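Local structure of uncharacterized protein (4IPB) at residues Y16-V22 / N34-N38; D28-C32 / V44-V48; M54-V60 / N85-F91; Y78-D84 / I109-L113. The protein is of unknown function but has the antiparallel sheet of a PepSY-like domain, a family compared with the beta-lactamase-inhibitor proteins. All blocks are in the same frame, centred on the assembly; numbering follows the deposited sequence. Where two conformers were deposited one is given.

Interaction 1: residues Y16-V22 / N34-N38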
loop_
_atom_site.group_PDB
_atom_site.type_symbol
_atom_site.label_atom_id
_atom_site.label_comp_id
_atom_site.label_asym_id
_atom_site.label_seq_id
_atom_site.Cartn_x
_atom_site.Cartn_y
_atom_site.Cartn_z
ATOM N N TYR A 16 -6.019 -1.248 15.987
ATOM C CA TYR A 16 -4.915 -0.385 16.309
ATOM C C TYR A 16 -5.211 0.450 17.551
ATOM O O TYR A 16 -5.349 1.686 17.482
ATOM C CB TYR A 16 -4.603 0.532 15.112
ATOM C CG TYR A 16 -4.096 -0.278 13.938
ATOM C CD1 TYR A 16 -2.808 -0.733 13.907
ATOM C CD2 TYR A 16 -4.891 -0.552 12.885
ATOM C CE1 TYR A 16 -2.335 -1.452 12.854
ATOM C CE2 TYR A 16 -4.458 -1.347 11.860
ATOM C CZ TYR A 16 -3.179 -1.785 11.849
ATOM O OH TYR A 16 -2.684 -2.584 10.817
ATOM N N PRO A 17 -5.299 -0.220 18.721
ATOM C CA PRO A 17 -5.729 0.465 19.945
ATOM C C PRO A 17 -4.796 1.605 20.373
ATOM O O PRO A 17 -5.242 2.546 21.052
ATOM C CB PRO A 17 -5.769 -0.667 20.988
ATOM C CG PRO A 17 -4.940 -1.751 20.431
ATOM C CD PRO A 17 -5.197 -1.678 18.945
ATOM N N LYS A 18 -3.530 1.533 19.984
ATOM C CA LYS A 18 -2.546 2.535 20.422
ATOM C C LYS A 18 -2.251 3.614 19.372
ATOM O O LYS A 18 -1.465 4.534 19.625
ATOM C CB LYS A 18 -1.250 1.847 20.827
ATOM C CG LYS A 18 -1.456 0.823 21.929
ATOM C CD LYS A 18 -2.359 1.383 23.051
ATOM C CE LYS A 18 -1.908 0.936 24.416
ATOM N NZ LYS A 18 -1.637 -0.515 24.571
ATOM N N ALA A 19 -2.888 3.527 18.214
ATOM C CA ALA A 19 -2.666 4.554 17.189
ATOM C C ALA A 19 -3.104 5.920 17.687
ATOM O O ALA A 19 -4.106 6.020 18.362
ATOM C CB ALA A 19 -3.471 4.221 15.949
ATOM N N ASN A 20 -2.316 6.931 17.329
ATOM C CA ASN A 20 -2.652 8.341 17.544
ATOM C C ASN A 20 -2.342 9.121 16.288
ATOM O O ASN A 20 -1.722 8.609 15.356
ATOM C CB ASN A 20 -1.913 8.913 18.756
ATOM C CG ASN A 20 -0.389 8.735 18.702
ATOM O OD1 ASN A 20 0.239 8.670 17.638
ATOM N ND2 ASN A 20 0.220 8.699 19.884
ATOM N N GLY A 21 -2.794 10.354 16.264
ATOM C CA GLY A 21 -2.566 11.218 15.124
ATOM C C GLY A 21 -3.178 10.701 13.845
ATOM O O GLY A 21 -2.605 10.904 12.744
ATOM N N VAL A 22 -4.321 10.034 13.962
ATOM C CA VAL A 22 -4.919 9.368 12.794
ATOM C C VAL A 22 -5.669 10.408 11.975
ATOM O O VAL A 22 -6.490 11.190 12.535
ATOM C CB VAL A 22 -5.916 8.296 13.229
ATOM C CG1 VAL A 22 -6.522 7.547 12.046
ATOM C CG2 VAL A 22 -5.230 7.348 14.170
ATOM N N ASN A 34 -5.078 7.049 8.127
ATOM C CA ASN A 34 -3.653 7.240 7.877
ATOM C C ASN A 34 -2.962 7.553 9.169
ATOM O O ASN A 34 -3.383 8.513 9.877
ATOM C CB ASN A 34 -3.434 8.380 6.874
ATOM C CG ASN A 34 -1.975 8.733 6.701
ATOM O OD1 ASN A 34 -1.436 9.546 7.452
ATOM N ND2 ASN A 34 -1.296 8.031 5.836
ATOM N N PHE A 35 -1.851 6.870 9.462
ATOM C CA PHE A 35 -1.133 7.040 10.753
ATOM C C PHE A 35 0.199 6.288 10.729
ATOM O O PHE A 35 0.421 5.462 9.848
ATOM C CB PHE A 35 -1.956 6.473 11.927
ATOM C CG PHE A 35 -2.282 5.019 11.816
ATOM C CD1 PHE A 35 -3.248 4.576 10.928
ATOM C CD2 PHE A 35 -1.660 4.078 12.601
ATOM C CE1 PHE A 35 -3.584 3.261 10.831
ATOM C CE2 PHE A 35 -1.995 2.720 12.485
ATOM C CZ PHE A 35 -2.928 2.329 11.574
ATOM N N ALA A 36 1.013 6.480 11.774
ATOM C CA ALA A 36 2.275 5.753 11.918
ATOM C C ALA A 36 2.195 4.751 13.059
ATOM O O ALA A 36 1.582 5.018 14.086
ATOM C CB ALA A 36 3.408 6.751 12.204
HETATM N N MSE A 37 2.807 3.589 12.892
HETATM C CA MSE A 37 2.712 2.505 13.901
HETATM C C MSE A 37 4.028 1.756 13.879
HETATM O O MSE A 37 4.426 1.231 12.830
HETATM C CB MSE A 37 1.520 1.578 13.530
HETATM C CG MSE A 37 1.260 0.319 14.383
HETATM SE SE MSE A 37 0.982 0.715 16.272
HETATM C CE MSE A 37 -0.492 1.957 16.195
ATOM N N ASN A 38 4.709 1.730 15.036
ATOM C CA ASN A 38 5.998 1.017 15.224
ATOM C C ASN A 38 6.983 1.307 14.106
ATOM O O ASN A 38 7.574 0.389 13.529
ATOM C CB ASN A 38 5.775 -0.497 15.310
ATOM C CG ASN A 38 4.771 -0.882 16.377
ATOM O OD1 ASN A 38 4.890 -0.466 17.525
ATOM N ND2 ASN A 38 3.769 -1.679 16.001
HETATM O O HOH W 1 0.425 8.643 13.503
HETATM O O HOH W 2 0.205 6.266 16.030
#

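Interaction 2: residues D28-C32 / V44-V48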
loop_
_atom_site.group_PDB
_atom_site.type_symbol
_atom_site.label_atom_id
_atom_site.label_comp_id
_atom_site.label_asym_id
_atom_site.label_seq_id
_atom_site.Cartn_x
_atom_site.Cartn_y
_atom_site.Cartn_z
ATOM N N ASP A 28 -14.428 6.612 -2.932
ATOM C CA ASP A 28 -15.169 5.528 -3.598
ATOM C C ASP A 28 -15.983 4.752 -2.579
ATOM O O ASP A 28 -16.199 3.540 -2.739
ATOM C CB ASP A 28 -14.216 4.603 -4.394
ATOM C CG ASP A 28 -13.683 5.258 -5.678
ATOM O OD1 ASP A 28 -14.207 6.313 -6.097
ATOM O OD2 ASP A 28 -12.738 4.707 -6.276
ATOM N N GLY A 29 -16.422 5.442 -1.527
ATOM C CA GLY A 29 -17.274 4.850 -0.505
ATOM C C GLY A 29 -16.594 4.090 0.595
ATOM O O GLY A 29 -17.262 3.493 1.477
ATOM N N TYR A 30 -15.252 4.084 0.567
ATOM C CA TYR A 30 -14.462 3.382 1.601
ATOM C C TYR A 30 -13.792 4.485 2.479
ATOM O O TYR A 30 -13.576 5.614 2.007
ATOM C CB TYR A 30 -13.390 2.521 0.935
ATOM C CG TYR A 30 -13.925 1.399 0.105
ATOM C CD1 TYR A 30 -14.332 0.239 0.690
ATOM C CD2 TYR A 30 -14.034 1.522 -1.256
ATOM C CE1 TYR A 30 -14.832 -0.850 -0.058
ATOM C CE2 TYR A 30 -14.537 0.473 -2.018
ATOM C CZ TYR A 30 -14.913 -0.710 -1.413
ATOM O OH TYR A 30 -15.416 -1.742 -2.155
ATOM N N TYR A 31 -13.489 4.176 3.724
ATOM C CA TYR A 31 -12.899 5.105 4.690
ATOM C C TYR A 31 -11.441 4.700 4.938
ATOM O O TYR A 31 -11.183 3.461 5.108
ATOM C CB TYR A 31 -13.652 5.016 6.041
ATOM C CG TYR A 31 -15.088 5.376 5.854
ATOM C CD1 TYR A 31 -16.033 4.411 5.447
ATOM C CD2 TYR A 31 -15.496 6.681 5.944
ATOM C CE1 TYR A 31 -17.363 4.753 5.197
ATOM C CE2 TYR A 31 -16.805 7.018 5.690
ATOM C CZ TYR A 31 -17.724 6.045 5.326
ATOM O OH TYR A 31 -19.042 6.393 5.048
ATOM N N CYS A 32 -10.553 5.673 5.000
ATOM C CA CYS A 32 -9.117 5.415 5.131
ATOM C C CYS A 32 -8.588 6.098 6.360
ATOM O O CYS A 32 -8.787 7.320 6.516
ATOM C CB CYS A 32 -8.395 5.951 3.917
ATOM S SG CYS A 32 -6.587 5.790 4.001
ATOM N N VAL A 44 -5.189 2.326 6.383
ATOM C CA VAL A 44 -6.050 1.188 6.674
ATOM C C VAL A 44 -7.459 1.572 6.250
ATOM O O VAL A 44 -7.997 2.587 6.718
ATOM C CB VAL A 44 -6.015 0.805 8.183
ATOM C CG1 VAL A 44 -6.918 -0.418 8.488
ATOM C CG2 VAL A 44 -4.577 0.556 8.662
ATOM N N TRP A 45 -8.055 0.731 5.419
ATOM C CA TRP A 45 -9.316 1.025 4.761
ATOM C C TRP A 45 -10.469 0.148 5.251
ATOM O O TRP A 45 -10.271 -1.030 5.556
ATOM C CB TRP A 45 -9.158 0.840 3.252
ATOM C CG TRP A 45 -8.247 1.801 2.625
ATOM C CD1 TRP A 45 -6.856 1.744 2.503
ATOM C CD2 TRP A 45 -8.655 2.947 1.855
ATOM N NE1 TRP A 45 -6.415 2.856 1.821
ATOM C CE2 TRP A 45 -7.492 3.581 1.388
ATOM C CE3 TRP A 45 -9.900 3.569 1.633
ATOM C CZ2 TRP A 45 -7.542 4.764 0.671
ATOM C CZ3 TRP A 45 -9.959 4.686 0.893
ATOM C CH2 TRP A 45 -8.784 5.292 0.395
ATOM N N PHE A 46 -11.661 0.738 5.319
ATOM C CA PHE A 46 -12.877 0.061 5.799
ATOM C C PHE A 46 -14.055 0.370 4.903
ATOM O O PHE A 46 -14.065 1.413 4.237
ATOM C CB PHE A 46 -13.271 0.592 7.212
ATOM C CG PHE A 46 -12.190 0.416 8.235
ATOM C CD1 PHE A 46 -11.132 1.273 8.335
ATOM C CD2 PHE A 46 -12.203 -0.705 9.043
ATOM C CE1 PHE A 46 -10.094 1.032 9.263
ATOM C CE2 PHE A 46 -11.199 -0.930 9.985
ATOM C CZ PHE A 46 -10.131 -0.070 10.075
ATOM N N ASN A 47 -15.031 -0.533 4.882
ATOM C CA ASN A 47 -16.288 -0.279 4.201
ATOM C C ASN A 47 -17.319 0.315 5.178
ATOM O O ASN A 47 -17.046 0.507 6.381
ATOM C CB ASN A 47 -16.787 -1.528 3.473
ATOM C CG ASN A 47 -17.291 -2.598 4.410
ATOM O OD1 ASN A 47 -17.593 -2.352 5.592
ATOM N ND2 ASN A 47 -17.331 -3.817 3.900
ATOM N N VAL A 48 -18.481 0.700 4.631
ATOM C CA VAL A 48 -19.525 1.343 5.403
ATOM C C VAL A 48 -20.129 0.466 6.509
ATOM O O VAL A 48 -20.765 1.017 7.422
ATOM C CB VAL A 48 -20.600 1.873 4.442
ATOM C CG1 VAL A 48 -21.400 0.716 3.886
ATOM C CG2 VAL A 48 -21.489 2.919 5.106
HETATM O O HOH W 3 -18.288 0.950 1.788
#

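Interaction 3: residues M54-V60 / N85-F91. With GOL (glycerol), chain D.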
loop_
_atom_site.group_PDB
_atom_site.type_symbol
_atom_site.label_atom_id
_atom_site.label_comp_id
_atom_site.label_asym_id
_atom_site.label_seq_id
_atom_site.Cartn_x
_atom_site.Cartn_y
_atom_site.Cartn_z
HETATM N N MSE A 54 -8.632 -3.438 3.540
HETATM C CA MSE A 54 -7.169 -3.526 3.164
HETATM C C MSE A 54 -6.327 -2.670 4.063
HETATM O O MSE A 54 -6.772 -1.601 4.548
HETATM C CB MSE A 54 -6.894 -3.249 1.680
HETATM C CG MSE A 54 -7.244 -1.880 1.247
HETATM SE SE MSE A 54 -6.761 -1.614 -0.667
HETATM C CE MSE A 54 -7.131 0.209 -0.758
ATOM N N THR A 55 -5.047 -3.071 4.194
ATOM C CA THR A 55 -4.081 -2.263 4.840
ATOM C C THR A 55 -2.868 -2.153 3.927
ATOM O O THR A 55 -2.387 -3.167 3.397
ATOM C CB THR A 55 -3.653 -2.926 6.157
ATOM O OG1 THR A 55 -4.752 -2.897 7.078
ATOM C CG2 THR A 55 -2.460 -2.191 6.771
ATOM N N LEU A 56 -2.378 -0.940 3.808
ATOM C CA LEU A 56 -1.174 -0.635 3.036
ATOM C C LEU A 56 -0.116 -0.098 3.978
ATOM O O LEU A 56 -0.337 0.910 4.699
ATOM C CB LEU A 56 -1.457 0.333 1.926
ATOM C CG LEU A 56 -2.416 -0.171 0.880
ATOM C CD1 LEU A 56 -3.871 0.086 1.209
ATOM C CD2 LEU A 56 -2.103 0.423 -0.473
ATOM N N THR A 57 1.050 -0.763 4.008
ATOM C CA THR A 57 2.125 -0.380 4.892
ATOM C C THR A 57 3.320 0.064 4.040
ATOM O O THR A 57 3.742 -0.651 3.137
ATOM C CB THR A 57 2.607 -1.533 5.785
ATOM O OG1 THR A 57 1.498 -2.055 6.566
ATOM C CG2 THR A 57 3.690 -1.106 6.747
ATOM N N ASP A 58 3.828 1.250 4.334
ATOM C CA ASP A 58 4.945 1.789 3.593
ATOM C C ASP A 58 6.251 1.240 4.153
ATOM O O ASP A 58 6.721 1.679 5.214
ATOM C CB ASP A 58 4.981 3.305 3.770
ATOM C CG ASP A 58 3.727 4.017 3.216
ATOM O OD1 ASP A 58 3.064 3.494 2.326
ATOM O OD2 ASP A 58 3.441 5.149 3.671
ATOM N N LEU A 59 6.832 0.309 3.421
ATOM C CA LEU A 59 8.089 -0.327 3.793
ATOM C C LEU A 59 9.324 0.444 3.326
ATOM O O LEU A 59 10.394 0.223 3.863
ATOM C CB LEU A 59 8.128 -1.747 3.234
ATOM C CG LEU A 59 7.041 -2.735 3.680
ATOM C CD1 LEU A 59 7.222 -4.100 3.034
ATOM C CD2 LEU A 59 7.039 -2.872 5.173
ATOM N N VAL A 60 9.135 1.366 2.372
ATOM C CA VAL A 60 10.135 2.383 1.951
ATOM C C VAL A 60 11.227 1.786 1.047
ATOM O O VAL A 60 11.473 2.301 -0.045
ATOM C CB VAL A 60 10.785 3.126 3.130
ATOM C CG1 VAL A 60 11.733 4.218 2.627
ATOM C CG2 VAL A 60 9.728 3.722 4.063
ATOM N N ASN A 85 9.583 3.780 -3.548
ATOM C CA ASN A 85 8.767 3.314 -2.446
ATOM C C ASN A 85 8.489 1.822 -2.577
ATOM O O ASN A 85 8.632 1.220 -3.643
ATOM C CB ASN A 85 7.490 4.155 -2.411
ATOM C CG ASN A 85 6.690 3.983 -1.124
ATOM O OD1 ASN A 85 7.217 3.595 -0.058
ATOM N ND2 ASN A 85 5.404 4.319 -1.200
ATOM N N VAL A 86 8.153 1.225 -1.440
ATOM C CA VAL A 86 7.810 -0.183 -1.349
ATOM C C VAL A 86 6.596 -0.231 -0.430
ATOM O O VAL A 86 6.693 0.260 0.691
ATOM C CB VAL A 86 8.981 -1.011 -0.775
ATOM C CG1 VAL A 86 8.615 -2.497 -0.670
ATOM C CG2 VAL A 86 10.263 -0.807 -1.591
ATOM N N THR A 87 5.495 -0.820 -0.912
ATOM C CA THR A 87 4.260 -0.874 -0.152
ATOM C C THR A 87 3.800 -2.319 -0.012
ATOM O O THR A 87 3.673 -3.062 -1.036
ATOM C CB THR A 87 3.155 -0.044 -0.807
ATOM O OG1 THR A 87 3.651 1.256 -1.064
ATOM C CG2 THR A 87 1.915 0.024 0.060
HETATM N N MSE A 88 3.488 -2.753 1.195
HETATM C CA MSE A 88 2.880 -4.062 1.398
HETATM C C MSE A 88 1.371 -3.872 1.494
HETATM O O MSE A 88 0.933 -2.982 2.242
HETATM C CB MSE A 88 3.425 -4.687 2.672
HETATM C CG MSE A 88 2.733 -5.991 3.088
HETATM SE SE MSE A 88 2.999 -7.442 1.806
HETATM C CE MSE A 88 4.847 -7.864 2.318
ATOM N N VAL A 89 0.616 -4.612 0.735
ATOM C CA VAL A 89 -0.858 -4.467 0.634
ATOM C C VAL A 89 -1.459 -5.764 1.096
ATOM O O VAL A 89 -1.159 -6.823 0.548
ATOM C CB VAL A 89 -1.352 -4.093 -0.778
ATOM C CG1 VAL A 89 -2.833 -3.748 -0.734
ATOM C CG2 VAL A 89 -0.575 -2.946 -1.350
ATOM N N GLU A 90 -2.255 -5.715 2.153
ATOM C CA GLU A 90 -2.857 -6.887 2.743
ATOM C C GLU A 90 -4.352 -6.782 2.734
ATOM O O GLU A 90 -4.909 -5.674 2.842
ATOM C CB GLU A 90 -2.399 -7.098 4.160
ATOM C CG GLU A 90 -0.898 -7.321 4.283
ATOM C CD GLU A 90 -0.421 -7.318 5.730
ATOM O OE1 GLU A 90 -0.271 -6.196 6.296
ATOM O OE2 GLU A 90 -0.213 -8.442 6.258
ATOM N N PHE A 91 -5.012 -7.939 2.620
ATOM C CA PHE A 91 -6.480 -7.994 2.482
ATOM C C PHE A 91 -7.077 -9.095 3.353
ATOM O O PHE A 91 -6.388 -10.087 3.676
ATOM C CB PHE A 91 -6.863 -8.348 1.035
ATOM C CG PHE A 91 -6.251 -7.480 -0.013
ATOM C CD1 PHE A 91 -6.904 -6.376 -0.437
ATOM C CD2 PHE A 91 -5.122 -7.892 -0.719
ATOM C CE1 PHE A 91 -6.369 -5.551 -1.416
ATOM C CE2 PHE A 91 -4.610 -7.117 -1.754
ATOM C CZ PHE A 91 -5.224 -5.953 -2.101
HETATM C C1 GOL D . -3.226 -7.692 8.356
HETATM O O1 GOL D . -2.665 -8.283 9.543
HETATM C C2 GOL D . -3.070 -6.169 8.336
HETATM O O2 GOL D . -1.717 -5.766 8.562
HETATM C C3 GOL D . -3.992 -5.568 9.388
HETATM O O3 GOL D . -4.002 -4.156 9.212
HETATM O O HOH W 4 0.249 -3.971 5.058
#

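Interaction 4: residues Y78-D84 / I109-L113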
loop_
_atom_site.group_PDB
_atom_site.type_symbol
_atom_site.label_atom_id
_atom_site.label_comp_id
_atom_site.label_asym_id
_atom_site.label_seq_id
_atom_site.Cartn_x
_atom_site.Cartn_y
_atom_site.Cartn_z
ATOM N N TYR A 78 13.761 -4.400 -13.798
ATOM C CA TYR A 78 13.880 -3.133 -13.066
ATOM C C TYR A 78 14.971 -3.199 -11.984
ATOM O O TYR A 78 15.080 -2.289 -11.186
ATOM C CB TYR A 78 12.523 -2.781 -12.453
ATOM C CG TYR A 78 11.460 -2.747 -13.486
ATOM C CD1 TYR A 78 11.312 -1.659 -14.302
ATOM C CD2 TYR A 78 10.680 -3.868 -13.731
ATOM C CE1 TYR A 78 10.369 -1.634 -15.308
ATOM C CE2 TYR A 78 9.749 -3.877 -14.748
ATOM C CZ TYR A 78 9.581 -2.746 -15.506
ATOM O OH TYR A 78 8.657 -2.778 -16.507
ATOM N N ALA A 79 15.745 -4.282 -11.989
ATOM C CA ALA A 79 16.816 -4.536 -10.993
ATOM C C ALA A 79 17.708 -3.333 -10.718
ATOM O O ALA A 79 18.078 -3.110 -9.576
ATOM C CB ALA A 79 17.654 -5.751 -11.406
ATOM N N ASN A 80 18.017 -2.545 -11.744
ATOM C CA ASN A 80 18.895 -1.398 -11.585
ATOM C C ASN A 80 18.201 -0.033 -11.516
ATOM O O ASN A 80 18.861 1.004 -11.523
ATOM C CB ASN A 80 19.935 -1.408 -12.715
ATOM C CG ASN A 80 20.819 -2.655 -12.681
ATOM O OD1 ASN A 80 21.236 -3.100 -11.615
ATOM N ND2 ASN A 80 21.076 -3.235 -13.840
ATOM N N TRP A 81 16.884 -0.028 -11.410
ATOM C CA TRP A 81 16.123 1.203 -11.285
ATOM C C TRP A 81 16.194 1.734 -9.831
ATOM O O TRP A 81 16.515 0.979 -8.911
ATOM C CB TRP A 81 14.667 0.927 -11.722
ATOM C CG TRP A 81 14.510 0.855 -13.235
ATOM C CD1 TRP A 81 15.221 0.097 -14.104
ATOM C CD2 TRP A 81 13.569 1.583 -14.012
ATOM N NE1 TRP A 81 14.798 0.324 -15.403
ATOM C CE2 TRP A 81 13.793 1.253 -15.370
ATOM C CE3 TRP A 81 12.594 2.535 -13.699
ATOM C CZ2 TRP A 81 13.036 1.808 -16.404
ATOM C CZ3 TRP A 81 11.878 3.109 -14.723
ATOM C CH2 TRP A 81 12.090 2.722 -16.061
ATOM N N VAL A 82 15.856 3.003 -9.642
ATOM C CA VAL A 82 15.825 3.643 -8.324
ATOM C C VAL A 82 14.504 3.354 -7.665
ATOM O O VAL A 82 13.423 3.540 -8.267
ATOM C CB VAL A 82 15.965 5.175 -8.433
ATOM C CG1 VAL A 82 15.796 5.850 -7.074
ATOM C CG2 VAL A 82 17.312 5.526 -9.037
ATOM N N VAL A 83 14.569 2.865 -6.429
ATOM C CA VAL A 83 13.354 2.432 -5.781
ATOM C C VAL A 83 12.824 3.610 -4.971
ATOM O O VAL A 83 13.484 4.062 -4.024
ATOM C CB VAL A 83 13.616 1.218 -4.900
ATOM C CG1 VAL A 83 12.393 0.923 -4.079
ATOM C CG2 VAL A 83 13.946 0.023 -5.772
ATOM N N ASP A 84 11.682 4.146 -5.366
ATOM C CA ASP A 84 11.085 5.292 -4.677
ATOM C C ASP A 84 10.266 4.911 -3.456
ATOM O O ASP A 84 10.249 5.660 -2.464
ATOM C CB ASP A 84 10.160 6.078 -5.598
ATOM C CG ASP A 84 10.914 6.811 -6.705
ATOM O OD1 ASP A 84 12.175 6.876 -6.704
ATOM O OD2 ASP A 84 10.210 7.338 -7.592
ATOM N N ILE A 109 10.109 9.184 -15.653
ATOM C CA ILE A 109 9.300 7.971 -15.824
ATOM C C ILE A 109 9.202 7.218 -14.480
ATOM O O ILE A 109 10.212 7.019 -13.817
ATOM C CB ILE A 109 9.881 7.067 -16.941
ATOM C CG1 ILE A 109 8.970 5.877 -17.172
ATOM C CG2 ILE A 109 11.327 6.621 -16.667
ATOM C CD1 ILE A 109 7.766 6.279 -17.965
ATOM N N LYS A 110 7.994 6.826 -14.068
ATOM C CA LYS A 110 7.807 6.042 -12.859
ATOM C C LYS A 110 6.865 4.862 -13.171
ATOM O O LYS A 110 5.855 5.059 -13.872
ATOM C CB LYS A 110 7.111 6.850 -11.755
ATOM C CG LYS A 110 7.696 8.201 -11.413
ATOM C CD LYS A 110 8.864 8.045 -10.509
ATOM C CE LYS A 110 9.459 9.396 -10.145
ATOM N NZ LYS A 110 10.836 9.163 -9.653
ATOM N N TYR A 111 7.199 3.668 -12.678
ATOM C CA TYR A 111 6.317 2.515 -12.768
ATOM C C TYR A 111 6.026 1.932 -11.392
ATOM O O TYR A 111 6.892 1.976 -10.527
ATOM C CB TYR A 111 6.932 1.379 -13.593
ATOM C CG TYR A 111 7.218 1.745 -15.024
ATOM C CD1 TYR A 111 6.163 1.920 -15.930
ATOM C CD2 TYR A 111 8.508 1.798 -15.498
ATOM C CE1 TYR A 111 6.423 2.281 -17.243
ATOM C CE2 TYR A 111 8.769 2.118 -16.821
ATOM C CZ TYR A 111 7.724 2.376 -17.665
ATOM O OH TYR A 111 8.073 2.694 -18.960
ATOM N N GLN A 112 4.808 1.454 -11.210
ATOM C CA GLN A 112 4.482 0.555 -10.101
ATOM C C GLN A 112 4.606 -0.877 -10.576
ATOM O O GLN A 112 4.059 -1.228 -11.636
ATOM C CB GLN A 112 3.052 0.710 -9.584
ATOM C CG GLN A 112 2.831 1.947 -8.755
ATOM C CD GLN A 112 1.374 2.074 -8.369
ATOM O OE1 GLN A 112 0.508 1.919 -9.201
ATOM N NE2 GLN A 112 1.094 2.349 -7.086
ATOM N N LEU A 113 5.318 -1.666 -9.779
ATOM C CA LEU A 113 5.549 -3.077 -10.034
ATOM C C LEU A 113 4.762 -3.821 -8.985
ATOM O O LEU A 113 4.924 -3.560 -7.820
ATOM C CB LEU A 113 7.051 -3.404 -9.900
ATOM C CG LEU A 113 8.064 -2.506 -10.559
ATOM C CD1 LEU A 113 9.478 -2.983 -10.280
ATOM C CD2 LEU A 113 7.743 -2.382 -12.013
#

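Interaction 1: residues Y16-V22 / N34-N38
The loop that links helix 6-15 to strand 23-27 packs over the end of strand 30-37, where Tyr16 and Ala19 meet Phe35 and Met37. The phenyl group of Phe35 comes edge-on to one face of the Tyr16 ring, a T-shaped pair with centroids 4.9 Å apart and planes at 64°. Its CZ lies over the middle of the tyrosine, 3.7 Å from Tyr16 CG. Phe35 takes the less common side-chain position, with CG lodged between the backbone N and the carbonyl carbon (chi1 59°), and this swings the ring beneath the loop. A type I beta turn from Tyr16 to Ala19, closed by Ala19 N to Tyr16 O, brings Ala19 down onto the same cluster. The small methyl suits this spot: Ala19 CB lies 3.8 Å from Phe35 CD2 and 3.7 Å from the CE methyl of selenomethionine Met37, whose chain curls back to the loop through bends at chi2 and chi3. Phe12 of helix 6-15 adds a further edge-to-face partner to Phe35, so the loop and helix together cover this corner of the PepSY-like sheet. Farther along, two waters stand in for direct backbone bonds. One donates to Asn20 O (2.8 Å) and accepts from Ala36 N; the other accepts from Asn20 N and donates to Ala36 O (2.7 Å). Gly21, with its positive phi, then turns the chain toward Val22, whose CG2 lies beside Phe35 CB.

Interaction 2: residues D28-C32 / V44-V48
Tyr31 pairs with Phe46, and Cys32 with Trp45, in the antiparallel beta hairpin made by strands 30-37 and 40-46. Tyr31 and Phe46 are a hydrogen-bonded pair: Tyr31 N reaches Phe46 O at 2.9 Å, and Phe46 N returns to Tyr31 O at 2.8 Å. Cys32 and Trp45, the adjoining non-hydrogen-bonded pair, put their side chains on the other face of the sheet. There the indole lies flat beneath the cysteine: Cys32 CB sits 3.3 Å from the centroid of the six-membered ring of Trp45, almost exactly on its normal. With SG swung opposite the backbone N (chi1 176°), the sulfur passes over the five-membered ring, 3.5 Å from Trp45 CE2. A slim, polarisable cysteine suits a place against so broad a ring. Tyr30 CB touches the indole edge at CE3, 3.7 Å away, while the Tyr30 ring turns its own edge to Phe46 O. At the strand ends, where direct pairing stops, a water donates to Gly29 O at 2.8 Å and accepts from Val48 N at 2.9 Å.

Interaction 3: residues M54-V60 / N85-F91
Leu56 and Val89 form the tight side of this antiparallel pairing of strands 52-58 and 82-90, lying side by side with Leu56 CD2 3.8 Å from Val89 CG2. Thr87 CG2 closes on Leu56 CB, and selenomethionine Met54 runs beside Phe91, its CB 3.8 Å from Phe91 CD1. Leucine and valine suit the buried part of this face, filling it with hydrocarbon alone; toward Asp58 and the Thr87 hydroxyl it turns polar. Paired backbone bonds join Thr55 to Glu90 and Thr57 to Met88; beyond them Val86 O takes two donors, Leu59 N at 2.7 Å and Val60 N at 3.2 Å, as the chain turns off the strand toward exposed Val60. The opposite face, around Thr55, Thr57 and Glu90, is more polar and holds a water and a glycerol, probably from crystallisation. The glycerol bridges the strands: its O3 is 2.6 Å from Thr55 OG1, and its O2 donates to Glu90 OE1 at 2.7 Å. The water lies 2.7 Å from Thr57 OG1 and donates to Glu90 OE1 at 2.6 Å. Lys42 also binds the Thr57 hydroxyl, and Tyr16 the glycerol. Phe139 of helix 136-139 covers Met54, Leu56, Val89 and Phe91, while strands 40-46 and 97-104 flank the pair in the sheet.

Interaction 4: residues Y78-D84 / I109-L113
Tyr78 and Leu113 have CA atoms 8.9 Å apart and share no backbone bond, because strand 97-104 runs between strands 82-90 and 107-115, and a type I beta turn from Tyr78 to Trp81 leads into strand 82-90. Side chains span the gap. Leu113 CD2 lies over the Tyr78 ring as a CH-pi contact, 3.8 Å from its centroid and 15° off the normal; a branched leucine can offer CD1 to Tyr78 CB as well. Within the turn, the Tyr78 ring presents its edge to a face of Trp81. The far corner of the indole then meets the rim of Tyr111, with Trp81 CH2 3.5 Å from Tyr111 CE2 and the planes oblique at 46°, and Ile109 CG2 packs against the same CH2. Lys110, bent at chi2 (-81°), instead reaches Asp84 in a salt bridge, its NZ 2.8 Å from OD2 and on that oxygen's syn lone pair. Tyr78, Trp81 and Tyr111 thus make an aromatic cluster that joins this turn to strand 107-115, next but one to strand 82-90 in the antiparallel sheet.

Overall arrangement
All four contacts reach one antiparallel sheet, but only interaction 3 lies near the centre of the chain, about 3 Å from it. Interactions 2 and 3 are partly buried; interactions 1 and 4 are surface contacts on opposite sides of that centre, their own centres about 29 Å apart. Backbone pairing carries interactions 2 and 3, which join neighbouring strands; interaction 1 relies on aromatic packing and waters, and interaction 4 on rings and a salt bridge. Interactions 1 and 2 share strand 30-37 and meet where Phe35 and Tyr16 pack on Val44. Interaction 2 passes to 3 through Trp45 N and Met54 O, probably hydrogen-bonded at 2.8 Å, whereas interactions 3 and 4 are linked along strand 82-90.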